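Local structure of carbohydrate kinase, FGGY (Novosphingobium aromaticivorans, 3H6E) at residues Q98-E102 and A103-D107. The protein probably phosphorylates a carbohydrate substrate, as do other members of the FGGY kinase family. Numbering follows the deposited sequence.
Sequences QSIPE and AVMAD
Ile100 and Met105 meet where an extended loop turns into the first turn of helix 102-109, with Pro101 as the N-cap residue. Met105, a selenomethionine, sends CG out anti to its backbone N, then bends at chi2 and chi3 (71° and 83°); the two side chains cross at about a right angle, with the terminal methyl of Met105 against Ile100. That methyl, CE, is the bump: it lies 3.8 Å from Ile100 CB and 3.9 Å from Ile100 CD1, in the hollow along one flank of the isoleucine. The other branch of Ile100, CG2, turns to Val104, where it approaches CG1 at 4.2 Å. Val104 thus spreads its fork between two neighbours, for its second methyl, CG2, meets the proline ring at its corner, 4.0 Å from Pro101 CB. Beyond this apolar patch stands helix 129-139: Trp135 touches Pro101, Trp134 and Gln138 touch Val104, and Ser131 touches Met105. The patch therefore joins the loop and the short surface helix to a neighbouring helix. The CB of Glu102 leaves the backbone away from the turn, and the chain is extended beyond CG. The backbone of the turn is closed by two i to i+4 bonds, Met105 N to Pro101 O at 3.0 Å and, straighter at 172°, Ala106 N to Glu102 O, also 3.0 Å.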
loop_
_atom_site.group_PDB
_atom_site.type_symbol
_atom_site.label_atom_id
_atom_site.label_comp_id
_atom_site.label_asym_id
_atom_site.label_seq_id
_atom_site.Cartn_x
_atom_site.Cartn_y
_atom_site.Cartn_z
ATOM N N GLN A 98 3.990 -6.635 -16.098
ATOM C CA GLN A 98 4.122 -6.904 -17.527
ATOM C C GLN A 98 4.403 -5.622 -18.294
ATOM O O GLN A 98 3.707 -4.619 -18.129
ATOM C CB GLN A 98 2.873 -7.581 -18.096
ATOM C CG GLN A 98 2.789 -7.534 -19.627
ATOM C CD GLN A 98 3.952 -8.242 -20.311
ATOM O OE1 GLN A 98 4.452 -9.257 -19.826
ATOM N NE2 GLN A 98 4.381 -7.709 -21.450
ATOM N N SER A 99 5.430 -5.668 -19.132
ATOM C CA SER A 99 5.808 -4.534 -19.959
ATOM C C SER A 99 4.683 -4.142 -20.912
ATOM O O SER A 99 3.876 -4.977 -21.320
ATOM C CB SER A 99 7.066 -4.871 -20.755
ATOM O OG SER A 99 7.473 -3.774 -21.546
ATOM N N ILE A 100 4.631 -2.863 -21.260
ATOM C CA ILE A 100 3.690 -2.386 -22.262
ATOM C C ILE A 100 4.483 -1.761 -23.404
ATOM O O ILE A 100 5.422 -1.002 -23.165
ATOM C CB ILE A 100 2.684 -1.369 -21.672
ATOM C CG1 ILE A 100 1.945 -1.984 -20.473
ATOM C CG2 ILE A 100 1.698 -0.912 -22.736
ATOM C CD1 ILE A 100 0.666 -1.261 -20.076
ATOM N N PRO A 101 4.124 -2.098 -24.649
ATOM C CA PRO A 101 4.835 -1.594 -25.829
ATOM C C PRO A 101 4.995 -0.078 -25.836
ATOM O O PRO A 101 4.066 0.661 -25.509
ATOM C CB PRO A 101 3.948 -2.050 -26.989
ATOM C CG PRO A 101 3.315 -3.296 -26.487
ATOM C CD PRO A 101 3.068 -3.060 -25.013
ATOM N N GLU A 102 6.188 0.360 -26.218
ATOM C CA GLU A 102 6.569 1.766 -26.248
ATOM C C GLU A 102 5.533 2.661 -26.923
ATOM O O GLU A 102 5.019 3.598 -26.314
ATOM C CB GLU A 102 7.915 1.899 -26.965
ATOM C CG GLU A 102 8.750 3.098 -26.559
ATOM C CD GLU A 102 10.223 2.903 -26.887
ATOM O OE1 GLU A 102 10.615 1.754 -27.194
ATOM O OE2 GLU A 102 10.987 3.895 -26.835
ATOM N N ALA A 103 5.235 2.373 -28.185
ATOM C CA ALA A 103 4.333 3.210 -28.968
ATOM C C ALA A 103 2.942 3.269 -28.347
ATOM O O ALA A 103 2.280 4.306 -28.389
ATOM C CB ALA A 103 4.257 2.715 -30.415
ATOM N N VAL A 104 2.500 2.150 -27.776
ATOM C CA VAL A 104 1.179 2.078 -27.164
ATOM C C VAL A 104 1.119 2.930 -25.904
ATOM O O VAL A 104 0.112 3.578 -25.635
ATOM C CB VAL A 104 0.772 0.621 -26.834
ATOM C CG1 VAL A 104 -0.496 0.594 -25.975
ATOM C CG2 VAL A 104 0.572 -0.177 -28.111
HETATM N N MSE A 105 2.209 2.937 -25.146
HETATM C CA MSE A 105 2.272 3.689 -23.895
HETATM C C MSE A 105 2.337 5.201 -24.108
HETATM O O MSE A 105 1.638 5.958 -23.436
HETATM C CB MSE A 105 3.462 3.239 -23.044
HETATM C CG MSE A 105 3.578 3.988 -21.720
HETATM SE SE MSE A 105 2.185 3.501 -20.423
HETATM C CE MSE A 105 3.020 1.887 -19.704
ATOM N N ALA A 106 3.186 5.632 -25.038
ATOM C CA ALA A 106 3.327 7.052 -25.354
ATOM C C ALA A 106 1.997 7.634 -25.811
ATOM O O ALA A 106 1.605 8.724 -25.388
ATOM C CB ALA A 106 4.393 7.257 -26.418
ATOM N N ASP A 107 1.307 6.896 -26.675
ATOM C CA ASP A 107 -0.026 7.281 -27.118
ATOM C C ASP A 107 -0.933 7.498 -25.915
ATOM O O ASP A 107 -1.669 8.484 -25.847
ATOM C CB ASP A 107 -0.627 6.208 -28.031
ATOM C CG ASP A 107 0.076 6.121 -29.371
ATOM O OD1 ASP A 107 1.250 6.544 -29.453
ATOM O OD2 ASP A 107 -0.545 5.631 -30.339
#